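Local coordinates for protein germination-specific N-acetylmuramoyl-L-alanine amidase, Autolysin (Clostridioides difficile, PDB 7RAG) that probably cleaves the amide bond between N-acetylmuramic acid and L-alanine in cortex peptidoglycan as a zinc-dependent amidase, at residues 120-125 with 151-156. Sequence-based numbering, arbitrary orientation.
Sequences GAQTFY and NNREVK
The carbonyl oxygen of Thr-123 takes two hydrogen bonds, one from the backbone N of Lys-156 across the contact and one from the side-chain NE2 of its own neighbour Gln-122. Gln-122 NE2 also reaches Glu-154 O at 2.6 Å, a nearly straight bond (168° at the hydrogen) that meets the carbonyl from above its plane. Both acceptors lie in the plane of the Gln-122 amide, which fixes its rotation and leaves OE1 directed at Arg-153. With CG anti to the backbone N, the chain bends at chi2 (72°) and brings the amide to the 151-156 backbone. Arg-153 NH1 donates to a lone pair of Gln-122 OE1 at 3.3 Å, with guanidinium and amide planes almost perpendicular (85°). Arg-153 NH2 donates to Tyr-119 O, and Arg-153 CD lies 3.3 Å from Ala-121 O. Ala-121 O receives Asn-151 ND2 on a lone pair at 2.9 Å and is held as well by Gln-140 of helix 130-147, while OD1 of Asn-151 closes an Asx turn with the N of Arg-153. The contact lies near one margin of the mixed sheet of this Amidase_3-type domain: after helix 130-147 the chain returns alongside strand 122-126 and pairs with it in parallel as strand 156-158 starts. Before that point, the side chains of Asn-151, Arg-153 and Gln-122 bridge the two backbones. At the paired end, Phe-124 CA sits 3.2 Å from Lys-156 O in a CA-H...O contact, and Tyr-125 N gives that oxygen a weak hydrogen bond. Phe-124 CD1 lies 3.9 Å from Lys-156 CB, and the Phe-124 side chain is about 9 Å from the bound zinc ion. Val-155 CG2 packs against Tyr-125 CE2; Ser-136 of helix 130-147 touches Val-155 and Lys-133 touches Tyr-125.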
ATOM      1  N   GLY B 120     -30.784  -3.880  12.103  1.00 88.03           N
ATOM      2  CA  GLY B 120     -29.479  -3.245  12.063  1.00 77.03           C
ATOM      3  C   GLY B 120     -28.627  -3.492  13.294  1.00 76.21           C
ATOM      4  O   GLY B 120     -29.142  -3.655  14.407  1.00 74.18           O
ATOM      5  N   ALA B 121     -27.311  -3.539  13.105  1.00 76.13           N
ATOM      6  CA  ALA B 121     -26.388  -3.539  14.228  1.00 65.40           C
ATOM      7  C   ALA B 121     -26.262  -2.128  14.791  1.00 66.52           C
ATOM      8  O   ALA B 121     -26.210  -1.140  14.049  1.00 63.96           O
ATOM      9  CB  ALA B 121     -25.018  -4.050  13.796  1.00 61.52           C
ATOM     10  N   GLN B 122     -26.219  -2.043  16.112  1.00 63.57           N
ATOM     11  CA  GLN B 122     -26.157  -0.773  16.810  1.00 62.49           C
ATOM     12  C   GLN B 122     -25.086  -0.838  17.889  1.00 58.44           C
ATOM     13  O   GLN B 122     -25.068  -1.775  18.684  1.00 60.22           O
ATOM     14  CB  GLN B 122     -27.514  -0.448  17.423  1.00 63.04           C
ATOM     15  CG  GLN B 122     -27.495   0.783  18.293  1.00 64.18           C
ATOM     16  CD  GLN B 122     -27.361   2.035  17.481  1.00 67.05           C
ATOM     17  OE1 GLN B 122     -28.186   2.300  16.606  1.00 73.96           O
ATOM     18  NE2 GLN B 122     -26.306   2.804  17.735  1.00 66.80           N
ATOM     19  N   THR B 123     -24.209   0.159  17.933  1.00 61.84           N
ATOM     20  CA  THR B 123     -23.195   0.251  18.976  1.00 60.95           C
ATOM     21  C   THR B 123     -23.553   1.338  19.988  1.00 57.18           C
ATOM     22  O   THR B 123     -24.196   2.336  19.664  1.00 61.26           O
ATOM     23  CB  THR B 123     -21.824   0.527  18.367  1.00 56.54           C
ATOM     24  OG1 THR B 123     -21.722  -0.187  17.137  1.00 60.41           O
ATOM     25  CG2 THR B 123     -20.721   0.038  19.281  1.00 54.68           C
ATOM     26  N   PHE B 124     -23.155   1.118  21.231  1.00 58.74           N
ATOM     27  CA  PHE B 124     -23.372   2.061  22.311  1.00 59.34           C
ATOM     28  C   PHE B 124     -22.064   2.237  23.066  1.00 55.00           C
ATOM     29  O   PHE B 124     -21.202   1.349  23.078  1.00 59.10           O
ATOM     30  CB  PHE B 124     -24.455   1.596  23.296  1.00 57.85           C
ATOM     31  CG  PHE B 124     -25.743   1.161  22.657  1.00 60.09           C
ATOM     32  CD1 PHE B 124     -26.791   2.047  22.503  1.00 65.01           C
ATOM     33  CD2 PHE B 124     -25.924  -0.146  22.254  1.00 60.82           C
ATOM     34  CE1 PHE B 124     -27.990   1.637  21.938  1.00 63.48           C
ATOM     35  CE2 PHE B 124     -27.111  -0.553  21.685  1.00 60.94           C
ATOM     36  CZ  PHE B 124     -28.144   0.330  21.533  1.00 59.60           C
ATOM     37  N   TYR B 125     -21.952   3.377  23.727  1.00 54.51           N
ATOM     38  CA  TYR B 125     -20.813   3.749  24.548  1.00 55.81           C
ATOM     39  C   TYR B 125     -21.348   4.434  25.796  1.00 57.70           C
ATOM     40  O   TYR B 125     -22.424   5.042  25.755  1.00 56.88           O
ATOM     41  CB  TYR B 125     -19.862   4.693  23.794  1.00 56.93           C
ATOM     42  CG  TYR B 125     -20.468   6.061  23.501  1.00 58.31           C
ATOM     43  CD1 TYR B 125     -20.238   7.141  24.352  1.00 56.46           C
ATOM     44  CD2 TYR B 125     -21.270   6.263  22.376  1.00 60.39           C
ATOM     45  CE1 TYR B 125     -20.784   8.369  24.101  1.00 62.10           C
ATOM     46  CE2 TYR B 125     -21.826   7.490  22.111  1.00 64.03           C
ATOM     47  CZ  TYR B 125     -21.575   8.546  22.979  1.00 67.12           C
ATOM     48  OH  TYR B 125     -22.111   9.777  22.723  1.00 67.96           O
ATOM     49  N   ASN B 151     -27.260   0.108   6.512  1.00 82.23           N
ATOM     50  CA  ASN B 151     -27.426   0.548   7.893  1.00 80.52           C
ATOM     51  C   ASN B 151     -26.833   1.945   8.093  1.00 81.04           C
ATOM     52  O   ASN B 151     -25.635   2.161   7.875  1.00 82.85           O
ATOM     53  CB  ASN B 151     -26.773  -0.467   8.827  1.00 79.29           C
ATOM     54  CG  ASN B 151     -27.125  -0.236  10.272  1.00 72.97           C
ATOM     55  OD1 ASN B 151     -27.984   0.580  10.581  1.00 76.13           O
ATOM     56  ND2 ASN B 151     -26.467  -0.958  11.169  1.00 72.10           N
ATOM     57  N   ASN B 152     -27.670   2.897   8.513  1.00 75.86           N
ATOM     58  CA  ASN B 152     -27.229   4.259   8.785  1.00 78.07           C
ATOM     59  C   ASN B 152     -27.338   4.617  10.261  1.00 76.55           C
ATOM     60  O   ASN B 152     -27.313   5.799  10.612  1.00 80.46           O
ATOM     61  CB  ASN B 152     -28.018   5.264   7.939  1.00 79.88           C
ATOM     62  CG  ASN B 152     -27.629   5.223   6.462  1.00 88.32           C
ATOM     63  OD1 ASN B 152     -26.446   5.141   6.122  1.00 89.95           O
ATOM     64  ND2 ASN B 152     -28.626   5.271   5.580  1.00 85.52           N
ATOM     65  N   ARG B 153     -27.447   3.621  11.134  1.00 76.33           N
ATOM     66  CA  ARG B 153     -27.497   3.900  12.560  1.00 76.26           C
ATOM     67  C   ARG B 153     -26.229   4.617  13.016  1.00 77.46           C
ATOM     68  O   ARG B 153     -25.130   4.373  12.510  1.00 78.78           O
ATOM     69  CB  ARG B 153     -27.671   2.606  13.347  1.00 70.31           C
ATOM     70  CG  ARG B 153     -29.018   1.945  13.187  1.00 69.78           C
ATOM     71  CD  ARG B 153     -29.003   0.597  13.889  1.00 75.52           C
ATOM     72  NE  ARG B 153     -30.301  -0.063  13.883  1.00 76.33           N
ATOM     73  CZ  ARG B 153     -31.286   0.237  14.718  1.00 77.14           C
ATOM     74  NH1 ARG B 153     -31.121   1.192  15.616  1.00 70.90           N
ATOM     75  NH2 ARG B 153     -32.435  -0.411  14.645  1.00 86.69           N
ATOM     76  N   GLU B 154     -26.395   5.517  13.979  1.00 70.63           N
ATOM     77  CA  GLU B 154     -25.290   6.223  14.606  1.00 71.86           C
ATOM     78  C   GLU B 154     -25.080   5.677  16.013  1.00 77.65           C
ATOM     79  O   GLU B 154     -26.009   5.131  16.622  1.00 74.39           O
ATOM     80  CB  GLU B 154     -25.560   7.730  14.656  1.00 74.10           C
ATOM     81  CG  GLU B 154     -25.531   8.417  13.291  1.00 77.95           C
ATOM     82  CD  GLU B 154     -24.110   8.652  12.780  1.00 82.50           C
ATOM     83  OE1 GLU B 154     -23.156   8.266  13.493  1.00 90.33           O
ATOM     84  OE2 GLU B 154     -23.939   9.220  11.673  1.00 82.86           O
ATOM     85  N   VAL B 155     -23.841   5.791  16.513  1.00 79.06           N
ATOM     86  CA  VAL B 155     -23.560   5.356  17.876  1.00 70.54           C
ATOM     87  C   VAL B 155     -24.396   6.194  18.834  1.00 75.04           C
ATOM     88  O   VAL B 155     -24.644   7.383  18.600  1.00 69.48           O
ATOM     89  CB  VAL B 155     -22.060   5.456  18.202  1.00 62.89           C
ATOM     90  CG1 VAL B 155     -21.242   4.698  17.179  1.00 60.66           C
ATOM     91  CG2 VAL B 155     -21.621   6.898  18.255  1.00 59.16           C
ATOM     92  N   LYS B 156     -24.891   5.553  19.891  1.00 74.67           N
ATOM     93  CA  LYS B 156     -25.739   6.223  20.857  1.00 72.49           C
ATOM     94  C   LYS B 156     -25.122   6.102  22.240  1.00 71.82           C
ATOM     95  O   LYS B 156     -24.553   5.052  22.568  1.00 67.78           O
ATOM     96  CB  LYS B 156     -27.152   5.615  20.883  1.00 71.78           C
ATOM     97  CG  LYS B 156     -27.922   5.694  19.574  1.00 71.77           C
ATOM     98  CD  LYS B 156     -28.201   7.130  19.186  1.00 79.36           C
ATOM     99  CE  LYS B 156     -28.807   7.209  17.784  1.00 84.78           C
ATOM    100  NZ  LYS B 156     -28.392   8.446  17.035  1.00 85.20           N
TER